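Local coordinates for protein ectoine dioxygenase (Sphingopyxis alaskensis, PDB 4MHR) that catalyses the iron- and 2-oxoglutarate-dependent hydroxylation of L-ectoine to 5-hydroxyectoine, a compatible solute that protects cells against osmotic stress, at residues 157-162 with 194-199; 21-26 with 222-227; 270-273 with 277-280. All coordinates share one frame; numbering follows the deposited sequence.

Contact 1 (157-162 with 194-199); sequences TWHVED and RTYLTC
On the flank of the cupin core of this PhyH-family dioxygenase, the helix 154-162, which carries Trp-158 and begins at the iron ligand Asp-154, is met by a side chain from strand 195-197 of a small two-stranded sheet, through His-159, Val-160 and Tyr-196. One long side chain spans the gap. Tyr-196 extends its phenol toward the helix, CG anti to the backbone N (chi1 -178°), and its OH is the atom that arrives. That oxygen stands 3.9 Å from CD2 of His-159, approaching the imidazole obliquely, while CG2 of Val-160 lies 4.4 Å from the same OH. The side chains of His-159 and Tyr-196 cross at about a right angle, and the imidazole gives the phenol a carbon, its two nitrogens being engaged elsewhere. ND1 is hydrogen-bonded to the carbonyl O of Met-164 and NE2 to OD2 of Asp-11, which between them fix the rotation of the ring; Phe-282 stacks on it. The phenol has company as well, for its ring meets that of Tyr-13. All three touching residues are buried, yet the contact itself contains no hydrogen bond. The polar atoms of His-159 and Tyr-196 are satisfied by other partners, and what passes between helix and strand is van der Waals packing: a hydroxyl resting beside a carbon of an already anchored imidazole.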
ATOM      1  N   THR A 157       0.549  -4.285 -11.553  1.00 27.37           N
ATOM      2  CA  THR A 157      -0.818  -3.901 -11.871  1.00 30.46           C
ATOM      3  C   THR A 157      -1.013  -2.433 -12.189  1.00 31.50           C
ATOM      4  O   THR A 157      -1.691  -2.088 -13.178  1.00 31.28           O
ATOM      5  CB  THR A 157      -1.765  -4.323 -10.771  1.00 34.48           C
ATOM      6  OG1 THR A 157      -1.745  -5.736 -10.725  1.00 34.75           O
ATOM      7  CG2 THR A 157      -3.227  -3.795 -10.973  1.00 37.19           C
ATOM      8  N   TRP A 158      -0.481  -1.561 -11.346  1.00 31.57           N
ATOM      9  CA  TRP A 158      -0.622  -0.129 -11.580  1.00 31.49           C
ATOM     10  C   TRP A 158      -0.066   0.279 -12.959  1.00 28.65           C
ATOM     11  O   TRP A 158      -0.636   1.102 -13.645  1.00 28.17           O
ATOM     12  CB  TRP A 158      -0.029   0.697 -10.430  1.00 29.26           C
ATOM     13  CG  TRP A 158      -0.725   0.466  -9.134  1.00 27.51           C
ATOM     14  CD1 TRP A 158      -2.010  -0.058  -8.965  1.00 30.75           C
ATOM     15  CD2 TRP A 158      -0.213   0.687  -7.811  1.00 27.09           C
ATOM     16  NE1 TRP A 158      -2.315  -0.155  -7.642  1.00 29.90           N
ATOM     17  CE2 TRP A 158      -1.244   0.299  -6.894  1.00 28.02           C
ATOM     18  CE3 TRP A 158       1.024   1.129  -7.305  1.00 27.96           C
ATOM     19  CZ2 TRP A 158      -1.090   0.380  -5.503  1.00 27.81           C
ATOM     20  CZ3 TRP A 158       1.215   1.183  -5.923  1.00 28.12           C
ATOM     21  CH2 TRP A 158       0.158   0.798  -5.017  1.00 29.00           C
ATOM     22  N   HIS A 159       1.012  -0.319 -13.358  1.00 25.33           N
ATOM     23  CA  HIS A 159       1.619  -0.014 -14.614  1.00 31.05           C
ATOM     24  C   HIS A 159       0.774  -0.603 -15.778  1.00 35.13           C
ATOM     25  O   HIS A 159       0.297   0.135 -16.649  1.00 30.94           O
ATOM     26  CB  HIS A 159       3.000  -0.620 -14.618  1.00 31.00           C
ATOM     27  CG  HIS A 159       3.751  -0.401 -15.890  1.00 31.59           C
ATOM     28  ND1 HIS A 159       4.254   0.834 -16.260  1.00 33.64           N
ATOM     29  CD2 HIS A 159       4.049  -1.248 -16.896  1.00 30.05           C
ATOM     30  CE1 HIS A 159       4.863   0.709 -17.425  1.00 33.99           C
ATOM     31  NE2 HIS A 159       4.766  -0.546 -17.823  1.00 30.70           N
ATOM     32  N   VAL A 160       0.582  -1.923 -15.757  1.00 34.21           N
ATOM     33  CA  VAL A 160      -0.103  -2.639 -16.859  1.00 35.06           C
ATOM     34  C   VAL A 160      -1.545  -2.182 -16.978  1.00 38.35           C
ATOM     35  O   VAL A 160      -2.011  -1.870 -18.090  1.00 34.77           O
ATOM     36  CB  VAL A 160      -0.060  -4.166 -16.721  1.00 36.52           C
ATOM     37  CG1 VAL A 160      -0.994  -4.840 -17.768  1.00 41.40           C
ATOM     38  CG2 VAL A 160       1.346  -4.639 -16.915  1.00 36.00           C
ATOM     39  N   GLU A 161      -2.241  -2.084 -15.852  1.00 34.56           N
ATOM     40  CA  GLU A 161      -3.652  -1.718 -15.879  1.00 35.19           C
ATOM     41  C   GLU A 161      -4.010  -0.251 -15.701  1.00 39.37           C
ATOM     42  O   GLU A 161      -5.019   0.181 -16.212  1.00 34.92           O
ATOM     43  CB  GLU A 161      -4.461  -2.590 -14.900  1.00 38.92           C
ATOM     44  CG  GLU A 161      -4.191  -4.088 -15.059  1.00 39.41           C
ATOM     45  CD  GLU A 161      -5.064  -4.980 -14.172  1.00 45.02           C
ATOM     46  OE1 GLU A 161      -6.143  -4.548 -13.776  1.00 49.43           O
ATOM     47  OE2 GLU A 161      -4.669  -6.124 -13.882  1.00 43.40           O
ATOM     48  N   ASP A 162      -3.216   0.546 -14.989  1.00 33.34           N
ATOM     49  CA  ASP A 162      -3.624   1.901 -14.738  1.00 30.13           C
ATOM     50  C   ASP A 162      -2.779   2.922 -15.521  1.00 29.91           C
ATOM     51  O   ASP A 162      -3.111   4.116 -15.546  1.00 37.50           O
ATOM     52  CB  ASP A 162      -3.587   2.273 -13.251  1.00 30.56           C
ATOM     53  CG  ASP A 162      -4.440   1.410 -12.396  1.00 40.63           C
ATOM     54  OD1 ASP A 162      -5.592   1.116 -12.817  1.00 40.27           O
ATOM     55  OD2 ASP A 162      -3.965   1.022 -11.251  1.00 40.78           O
ATOM     56  N   ARG A 194      13.663  -4.343  -6.073  1.00 23.05           N
ATOM     57  CA  ARG A 194      14.673  -4.021  -7.024  1.00 26.10           C
ATOM     58  C   ARG A 194      14.648  -4.935  -8.223  1.00 25.95           C
ATOM     59  O   ARG A 194      15.505  -4.778  -9.097  1.00 30.35           O
ATOM     60  CB  ARG A 194      16.075  -4.122  -6.401  1.00 29.43           C
ATOM     61  CG  ARG A 194      16.451  -2.886  -5.612  1.00 39.16           C
ATOM     62  CD  ARG A 194      17.950  -2.866  -5.272  1.00 50.49           C
ATOM     63  NE  ARG A 194      18.142  -1.801  -4.293  1.00 57.63           N
ATOM     64  CZ  ARG A 194      18.286  -0.542  -4.646  1.00 52.87           C
ATOM     65  NH1 ARG A 194      18.265  -0.185  -5.919  1.00 60.46           N
ATOM     66  NH2 ARG A 194      18.430   0.355  -3.748  1.00 46.27           N
ATOM     67  N   THR A 195      13.692  -5.862  -8.273  1.00 27.40           N
ATOM     68  CA  THR A 195      13.412  -6.713  -9.465  1.00 26.94           C
ATOM     69  C   THR A 195      12.015  -6.539  -9.924  1.00 26.12           C
ATOM     70  O   THR A 195      11.038  -6.629  -9.125  1.00 24.42           O
ATOM     71  CB  THR A 195      13.515  -8.205  -9.089  1.00 34.81           C
ATOM     72  OG1 THR A 195      14.819  -8.467  -8.589  1.00 31.07           O
ATOM     73  CG2 THR A 195      13.254  -9.128 -10.299  1.00 38.78           C
ATOM     74  N   TYR A 196      11.860  -6.262 -11.215  1.00 26.50           N
ATOM     75  CA  TYR A 196      10.550  -6.215 -11.779  1.00 27.78           C
ATOM     76  C   TYR A 196      10.266  -7.625 -12.352  1.00 28.60           C
ATOM     77  O   TYR A 196      10.939  -8.066 -13.286  1.00 30.99           O
ATOM     78  CB  TYR A 196      10.491  -5.210 -12.910  1.00 26.82           C
ATOM     79  CG  TYR A 196       9.130  -5.093 -13.511  1.00 25.47           C
ATOM     80  CD1 TYR A 196       8.058  -4.644 -12.747  1.00 26.26           C
ATOM     81  CD2 TYR A 196       8.908  -5.381 -14.859  1.00 28.21           C
ATOM     82  CE1 TYR A 196       6.811  -4.492 -13.297  1.00 26.83           C
ATOM     83  CE2 TYR A 196       7.672  -5.175 -15.448  1.00 24.61           C
ATOM     84  CZ  TYR A 196       6.641  -4.764 -14.709  1.00 27.14           C
ATOM     85  OH  TYR A 196       5.433  -4.552 -15.315  1.00 29.00           O
ATOM     86  N   LEU A 197       9.317  -8.351 -11.746  1.00 32.62           N
ATOM     87  CA  LEU A 197       8.988  -9.712 -12.206  1.00 32.34           C
ATOM     88  C   LEU A 197       7.851  -9.621 -13.204  1.00 31.53           C
ATOM     89  O   LEU A 197       6.732  -9.312 -12.811  1.00 28.87           O
ATOM     90  CB  LEU A 197       8.640 -10.595 -11.013  1.00 34.64           C
ATOM     91  CG  LEU A 197       8.138 -12.001 -11.375  1.00 35.57           C
ATOM     92  CD1 LEU A 197       9.201 -12.801 -12.132  1.00 33.27           C
ATOM     93  CD2 LEU A 197       7.787 -12.684 -10.064  1.00 36.21           C
ATOM     94  N   THR A 198       8.147  -9.794 -14.512  1.00 31.82           N
ATOM     95  CA  THR A 198       7.095  -9.730 -15.490  1.00 31.70           C
ATOM     96  C   THR A 198       6.195 -10.943 -15.224  1.00 33.19           C
ATOM     97  O   THR A 198       6.634 -11.979 -14.701  1.00 33.35           O
ATOM     98  CB  THR A 198       7.594  -9.749 -16.987  1.00 32.26           C
ATOM     99  OG1 THR A 198       8.143 -11.028 -17.286  1.00 36.70           O
ATOM    100  CG2 THR A 198       8.671  -8.697 -17.191  1.00 33.14           C
ATOM    101  N   CYS A 199       4.919 -10.757 -15.471  1.00 34.02           N
ATOM    102  CA  CYS A 199       3.940 -11.833 -15.396  1.00 40.14           C
ATOM    103  C   CYS A 199       3.604 -12.263 -16.857  1.00 44.32           C
ATOM    104  O   CYS A 199       3.801 -11.497 -17.793  1.00 38.13           O
ATOM    105  CB  CYS A 199       2.707 -11.379 -14.627  1.00 34.98           C
ATOM    106  SG  CYS A 199       3.060 -10.955 -12.884  1.00 42.57           S
TER

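Contact 2 (21-26 with 222-227); sequences AEMRPR and EESLAE
Met-23, on strand 23-25 of a two-stranded antiparallel sheet, reaches across to the first turns of helix 222-232, and strand and helix are joined here by a single methyl group. The strand pairs with 195-197, so this is packing of a helix against the margin of a small sheet, away from the iron site. Along the helix, Ser-224 is the first residue to be touched. Its CB lies 3.9 Å from CE of Met-23, whereas its hydroxyl is turned to another task: OG, anti to the carbonyl carbon and beside the backbone N (chi1 -35°), is hydrogen-bonded to OD2 of Asp-221, just before the helix. Serine thus offers a carbon to the methionine and keeps its oxygen for the helix start. Leu-225 next points away from the strand, and its side chain packs on Tyr-150 and Trp-151 of strand 149-152, giving the helix a second face of attachment. One turn on from Ser-224, Glu-227 completes the seat of the methyl group. Its chain leaves with CG anti to the backbone N and then bends at chi2 (57°), crossing the methionine at about a right angle; CB and CG lie against the methionine methyl, while OE2 forms a salt bridge with NH2 of Arg-231. Met-23 is exposed and Ser-224 buried, so the contact lies at the border of the surface. Its closest approaches are between carbons, and at the narrowest CE of Met-23 stands 3.8 Å from CG of Glu-227.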
ATOM      1  N   ALA A  21       7.968 -15.708 -18.250  1.00 51.79           N
ATOM      2  CA  ALA A  21       8.254 -14.604 -17.317  1.00 54.09           C
ATOM      3  C   ALA A  21       9.753 -14.302 -17.216  1.00 45.23           C
ATOM      4  O   ALA A  21      10.592 -15.172 -17.459  1.00 46.98           O
ATOM      5  CB  ALA A  21       7.686 -14.922 -15.942  1.00 53.82           C
ATOM      6  N   GLU A  22      10.084 -13.054 -16.870  1.00 39.93           N
ATOM      7  CA  GLU A  22      11.470 -12.662 -16.636  1.00 37.21           C
ATOM      8  C   GLU A  22      11.637 -11.752 -15.389  1.00 32.63           C
ATOM      9  O   GLU A  22      10.743 -10.985 -15.043  1.00 29.17           O
ATOM     10  CB  GLU A  22      11.996 -11.740 -17.781  1.00 45.63           C
ATOM     11  CG  GLU A  22      11.488 -11.892 -19.175  1.00 51.64           C
ATOM     12  CD  GLU A  22      12.331 -11.022 -20.109  1.00 60.28           C
ATOM     13  OE1 GLU A  22      12.146  -9.783 -20.180  1.00 58.18           O
ATOM     14  OE2 GLU A  22      13.247 -11.582 -20.715  1.00 66.14           O
ATOM     15  N   MET A  23      12.849 -11.746 -14.882  1.00 33.15           N
ATOM     16  CA  MET A  23      13.315 -10.865 -13.843  1.00 37.73           C
ATOM     17  C   MET A  23      14.076  -9.719 -14.513  1.00 42.38           C
ATOM     18  O   MET A  23      15.203  -9.890 -14.952  1.00 49.25           O
ATOM     19  CB  MET A  23      14.183 -11.620 -12.852  1.00 36.82           C
ATOM     20  CG  MET A  23      13.437 -12.753 -12.198  1.00 41.86           C
ATOM     21  SD  MET A  23      14.031 -13.260 -10.577  1.00 52.07           S
ATOM     22  CE  MET A  23      13.928 -15.018 -10.783  1.00 59.75           C
ATOM     23  N   ARG A  24      13.453  -8.549 -14.595  1.00 33.45           N
ATOM     24  CA  ARG A  24      14.099  -7.381 -15.220  1.00 36.56           C
ATOM     25  C   ARG A  24      14.553  -6.395 -14.166  1.00 38.19           C
ATOM     26  O   ARG A  24      14.080  -6.437 -13.034  1.00 36.04           O
ATOM     27  CB  ARG A  24      13.102  -6.704 -16.124  1.00 39.17           C
ATOM     28  CG  ARG A  24      12.789  -7.563 -17.343  1.00 44.65           C
ATOM     29  CD  ARG A  24      11.612  -7.066 -18.121  1.00 47.49           C
ATOM     30  NE  ARG A  24      11.962  -5.818 -18.778  1.00 59.97           N
ATOM     31  CZ  ARG A  24      12.089  -5.633 -20.098  1.00 55.96           C
ATOM     32  NH1 ARG A  24      11.834  -6.605 -20.956  1.00 46.83           N
ATOM     33  NH2 ARG A  24      12.411  -4.428 -20.547  1.00 53.45           N
ATOM     34  N   PRO A  25      15.512  -5.542 -14.511  1.00 36.00           N
ATOM     35  CA  PRO A  25      16.001  -4.598 -13.532  1.00 32.50           C
ATOM     36  C   PRO A  25      15.019  -3.418 -13.264  1.00 30.96           C
ATOM     37  O   PRO A  25      14.224  -2.983 -14.139  1.00 32.04           O
ATOM     38  CB  PRO A  25      17.276  -4.093 -14.165  1.00 36.18           C
ATOM     39  CG  PRO A  25      17.042  -4.205 -15.626  1.00 37.02           C
ATOM     40  CD  PRO A  25      16.269  -5.465 -15.779  1.00 36.45           C
ATOM     41  N   ARG A  26      15.054  -2.950 -12.023  1.00 29.62           N
ATOM     42  CA  ARG A  26      14.442  -1.700 -11.651  1.00 24.62           C
ATOM     43  C   ARG A  26      15.321  -0.664 -12.328  1.00 26.48           C
ATOM     44  O   ARG A  26      16.585  -0.654 -12.292  1.00 23.87           O
ATOM     45  CB  ARG A  26      14.422  -1.529 -10.122  1.00 29.41           C
ATOM     46  CG  ARG A  26      13.901  -0.155  -9.667  1.00 27.22           C
ATOM     47  CD  ARG A  26      13.773  -0.082  -8.162  1.00 27.89           C
ATOM     48  NE  ARG A  26      13.011   1.070  -7.748  1.00 23.06           N
ATOM     49  CZ  ARG A  26      11.909   1.075  -6.987  1.00 24.98           C
ATOM     50  NH1 ARG A  26      11.313  -0.035  -6.541  1.00 23.23           N
ATOM     51  NH2 ARG A  26      11.383   2.257  -6.652  1.00 23.16           N
ATOM     52  N   GLU A 222       5.603 -19.373  -9.783  1.00 36.35           N
ATOM     53  CA  GLU A 222       6.167 -20.072  -8.640  1.00 35.94           C
ATOM     54  C   GLU A 222       7.647 -20.115  -8.579  1.00 35.84           C
ATOM     55  O   GLU A 222       8.268 -19.979  -7.529  1.00 34.54           O
ATOM     56  CB  GLU A 222       5.663 -21.544  -8.567  1.00 36.37           C
ATOM     57  CG  GLU A 222       4.205 -21.646  -8.180  1.00 38.68           C
ATOM     58  CD  GLU A 222       3.768 -23.096  -7.976  1.00 41.27           C
ATOM     59  OE1 GLU A 222       4.610 -24.006  -8.032  1.00 46.59           O
ATOM     60  OE2 GLU A 222       2.591 -23.308  -7.735  1.00 50.77           O
ATOM     61  N   GLU A 223       8.265 -20.367  -9.695  1.00 37.24           N
ATOM     62  CA  GLU A 223       9.734 -20.527  -9.688  1.00 38.92           C
ATOM     63  C   GLU A 223      10.430 -19.201  -9.382  1.00 32.58           C
ATOM     64  O   GLU A 223      11.463 -19.130  -8.682  1.00 30.54           O
ATOM     65  CB  GLU A 223      10.183 -21.017 -11.081  1.00 42.81           C
ATOM     66  CG  GLU A 223       9.258 -22.102 -11.666  1.00 58.49           C
ATOM     67  CD  GLU A 223       8.105 -21.593 -12.585  1.00 63.68           C
ATOM     68  OE1 GLU A 223       6.942 -21.459 -12.097  1.00 61.60           O
ATOM     69  OE2 GLU A 223       8.343 -21.372 -13.813  1.00 74.60           O
ATOM     70  N   SER A 224       9.919 -18.130  -9.970  1.00 30.39           N
ATOM     71  CA  SER A 224      10.572 -16.843  -9.676  1.00 31.33           C
ATOM     72  C   SER A 224      10.299 -16.442  -8.212  1.00 28.38           C
ATOM     73  O   SER A 224      11.208 -15.968  -7.575  1.00 30.72           O
ATOM     74  CB  SER A 224      10.119 -15.719 -10.611  1.00 38.71           C
ATOM     75  OG  SER A 224       9.853 -16.132 -11.941  1.00 37.27           O
ATOM     76  N   LEU A 225       9.091 -16.673  -7.677  1.00 32.78           N
ATOM     77  CA  LEU A 225       8.832 -16.434  -6.240  1.00 33.12           C
ATOM     78  C   LEU A 225       9.741 -17.266  -5.325  1.00 34.40           C
ATOM     79  O   LEU A 225      10.303 -16.702  -4.388  1.00 32.53           O
ATOM     80  CB  LEU A 225       7.385 -16.640  -5.881  1.00 34.94           C
ATOM     81  CG  LEU A 225       6.372 -15.696  -6.505  1.00 32.59           C
ATOM     82  CD1 LEU A 225       5.001 -16.334  -6.379  1.00 31.87           C
ATOM     83  CD2 LEU A 225       6.369 -14.295  -5.858  1.00 30.10           C
ATOM     84  N   ALA A 226       9.961 -18.565  -5.646  1.00 33.22           N
ATOM     85  CA  ALA A 226      10.896 -19.380  -4.889  1.00 34.50           C
ATOM     86  C   ALA A 226      12.276 -18.818  -4.977  1.00 31.52           C
ATOM     87  O   ALA A 226      12.974 -18.785  -3.999  1.00 32.54           O
ATOM     88  CB  ALA A 226      10.888 -20.900  -5.319  1.00 36.26           C
ATOM     89  N   GLU A 227      12.684 -18.346  -6.154  1.00 32.46           N
ATOM     90  CA  GLU A 227      14.000 -17.765  -6.270  1.00 33.81           C
ATOM     91  C   GLU A 227      14.132 -16.459  -5.430  1.00 31.56           C
ATOM     92  O   GLU A 227      15.104 -16.281  -4.728  1.00 35.56           O
ATOM     93  CB  GLU A 227      14.315 -17.538  -7.752  1.00 37.61           C
ATOM     94  CG  GLU A 227      15.666 -16.891  -8.024  1.00 53.85           C
ATOM     95  CD  GLU A 227      16.857 -17.653  -7.441  1.00 66.76           C
ATOM     96  OE1 GLU A 227      16.848 -18.910  -7.448  1.00 81.81           O
ATOM     97  OE2 GLU A 227      17.823 -16.980  -6.987  1.00 82.40           O
TER

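Contact 3 (270-273 with 277-280); sequences VYNA and RLEK
Asn-272 faces Arg-277 and Leu-278 where strand 264-273, a central strand of the large antiparallel sheet of the cupin fold, ends and the chain bends away into a loop. The enclosed, anchored side is that of the buried amide. Its CG is anti to the backbone N (chi1 -167°), which carries the group toward the loop that follows, and ND2 comes within 4.4 Å of CD1 of Leu-278. The leucine's CB does not head straight for the strand, but the end of its side chain bends nearer; the same side chain also packs on His-134, on Met-164 and on Asp-162 of helix 154-162. At its nearest atoms it is about 6 Å from the side chain of Trp-158, the residue important for ectoine stabilization. The amide is bonded at both ends: OD1 accepts a hydrogen bond from ND2 of Asn-276 in the loop, and ND2 of Asn-272 is bonded to OH of Tyr-132 on the neighbouring strand 131-141.

On the solvent side nothing is anchored in this way. Arg-277 is exposed and turns its side chain away, and its backbone N is what comes near the strand. That N lies 4.3 Å from ND2 of Asn-272 and 4.0 Å from the carbonyl O of Ala-273, and neither pair makes a hydrogen bond. No direct polar bond therefore joins the two segments: Asn-272 acts through Asn-276 and Tyr-132, its amide tying the loop to the sheet while Leu-278 supplies apolar packing alongside.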
ATOM      1  N   VAL A 270      -2.227   4.863  -0.786  1.00 24.12           N
ATOM      2  CA  VAL A 270      -1.223   4.865  -1.809  1.00 24.63           C
ATOM      3  C   VAL A 270      -0.903   6.289  -2.233  1.00 25.55           C
ATOM      4  O   VAL A 270      -1.749   7.001  -2.803  1.00 26.91           O
ATOM      5  CB  VAL A 270      -1.629   4.019  -3.033  1.00 26.57           C
ATOM      6  CG1 VAL A 270      -0.515   3.991  -4.081  1.00 26.69           C
ATOM      7  CG2 VAL A 270      -2.012   2.594  -2.611  1.00 28.88           C
ATOM      8  N   TYR A 271       0.354   6.678  -2.016  1.00 24.82           N
ATOM      9  CA  TYR A 271       0.872   8.013  -2.414  1.00 24.09           C
ATOM     10  C   TYR A 271       1.616   7.844  -3.715  1.00 23.54           C
ATOM     11  O   TYR A 271       2.459   6.946  -3.863  1.00 25.32           O
ATOM     12  CB  TYR A 271       1.783   8.566  -1.308  1.00 23.91           C
ATOM     13  CG  TYR A 271       1.139   8.864  -0.003  1.00 24.20           C
ATOM     14  CD1 TYR A 271       0.641  10.156   0.287  1.00 26.00           C
ATOM     15  CD2 TYR A 271       0.980   7.888   0.965  1.00 27.35           C
ATOM     16  CE1 TYR A 271       0.053  10.443   1.539  1.00 27.37           C
ATOM     17  CE2 TYR A 271       0.358   8.167   2.200  1.00 26.19           C
ATOM     18  CZ  TYR A 271      -0.138   9.434   2.450  1.00 27.08           C
ATOM     19  OH  TYR A 271      -0.716   9.709   3.652  1.00 27.98           O
ATOM     20  N   ASN A 272       1.303   8.663  -4.695  1.00 25.69           N
ATOM     21  CA  ASN A 272       2.059   8.738  -5.939  1.00 25.04           C
ATOM     22  C   ASN A 272       2.672  10.148  -6.144  1.00 28.27           C
ATOM     23  O   ASN A 272       2.092  11.113  -5.746  1.00 25.70           O
ATOM     24  CB  ASN A 272       1.183   8.356  -7.126  1.00 26.12           C
ATOM     25  CG  ASN A 272       2.009   8.109  -8.418  1.00 26.60           C
ATOM     26  OD1 ASN A 272       3.186   7.712  -8.395  1.00 24.36           O
ATOM     27  ND2 ASN A 272       1.359   8.287  -9.566  1.00 26.40           N
ATOM     28  N   ALA A 273       3.838  10.246  -6.772  1.00 24.99           N
ATOM     29  CA  ALA A 273       4.401  11.545  -7.095  1.00 23.68           C
ATOM     30  C   ALA A 273       3.491  12.192  -8.162  1.00 26.03           C
ATOM     31  O   ALA A 273       3.036  11.512  -9.126  1.00 25.32           O
ATOM     32  CB  ALA A 273       5.844  11.396  -7.641  1.00 24.75           C
ATOM     33  N   ARG A 277       2.214  10.808 -12.956  1.00 46.76           N
ATOM     34  CA  ARG A 277       0.756  10.719 -13.112  1.00 50.22           C
ATOM     35  C   ARG A 277       0.447   9.704 -14.216  1.00 39.26           C
ATOM     36  O   ARG A 277       1.236   9.451 -15.075  1.00 39.46           O
ATOM     37  CB  ARG A 277       0.112  12.091 -13.404  1.00 56.74           C
ATOM     38  CG  ARG A 277       0.053  12.425 -14.884  1.00 67.88           C
ATOM     39  CD  ARG A 277      -0.021  13.926 -15.194  1.00 87.09           C
ATOM     40  NE  ARG A 277      -1.053  14.230 -16.195  1.00 94.65           N
ATOM     41  CZ  ARG A 277      -1.105  13.731 -17.434  1.00 96.37           C
ATOM     42  NH1 ARG A 277      -0.182  12.882 -17.888  1.00 97.82           N
ATOM     43  NH2 ARG A 277      -2.104  14.078 -18.235  1.00 95.36           N
ATOM     44  N   LEU A 278      -0.734   9.116 -14.154  1.00 43.87           N
ATOM     45  CA  LEU A 278      -1.040   7.965 -14.959  1.00 42.18           C
ATOM     46  C   LEU A 278      -1.113   8.328 -16.469  1.00 51.36           C
ATOM     47  O   LEU A 278      -1.572   9.410 -16.849  1.00 50.14           O
ATOM     48  CB  LEU A 278      -2.353   7.414 -14.480  1.00 43.23           C
ATOM     49  CG  LEU A 278      -2.427   6.305 -13.456  1.00 46.70           C
ATOM     50  CD1 LEU A 278      -1.239   6.217 -12.515  1.00 46.71           C
ATOM     51  CD2 LEU A 278      -3.770   6.379 -12.757  1.00 43.50           C
ATOM     52  N   GLU A 279      -0.644   7.413 -17.308  1.00 54.89           N
ATOM     53  CA  GLU A 279      -0.882   7.450 -18.775  1.00 51.62           C
ATOM     54  C   GLU A 279      -1.945   6.426 -19.184  1.00 53.71           C
ATOM     55  O   GLU A 279      -2.649   5.858 -18.326  1.00 50.33           O
ATOM     56  CB  GLU A 279       0.419   7.096 -19.464  1.00 52.88           C
ATOM     57  CG  GLU A 279       1.594   7.564 -18.661  1.00 57.79           C
ATOM     58  CD  GLU A 279       2.638   8.229 -19.487  1.00 59.99           C
ATOM     59  OE1 GLU A 279       3.470   7.507 -20.076  1.00 70.50           O
ATOM     60  OE2 GLU A 279       2.623   9.479 -19.507  1.00 64.87           O
ATOM     61  N   LYS A 280      -2.075   6.191 -20.497  1.00 56.26           N
ATOM     62  CA  LYS A 280      -2.832   5.036 -21.005  1.00 61.90           C
ATOM     63  C   LYS A 280      -2.226   3.757 -20.369  1.00 53.97           C
ATOM     64  O   LYS A 280      -1.015   3.677 -20.218  1.00 53.55           O
ATOM     65  CB  LYS A 280      -2.742   4.888 -22.555  1.00 63.11           C
ATOM     66  CG  LYS A 280      -2.736   6.178 -23.379  1.00 72.81           C
ATOM     67  CD  LYS A 280      -4.003   7.005 -23.204  1.00 72.41           C
ATOM     68  CE  LYS A 280      -4.445   7.580 -24.542  1.00 73.02           C
ATOM     69  NZ  LYS A 280      -5.055   6.522 -25.402  1.00 74.09           N
TER

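In the fold
From the N terminus, segment 21-26 comes first, and contact 2 closes the longest loop when the chain reaches helix 222-232 almost two hundred residues later. Contact 1 is nested inside that loop, bringing helix 154-162 to strand 195-197. The two meet in the small sheet, where Tyr-196 O and Arg-24 N are a probable hydrogen-bonded pair 2.9 Å apart. Contact 3 follows in series and closes only a short loop after strand 264-273. It touches contact 1 through Trp-158 packing on Val-270 and Asp-162 on Leu-278, but not contact 2. Helix 154-162 thus stands between the N-terminal strand's small sheet and the large sheet.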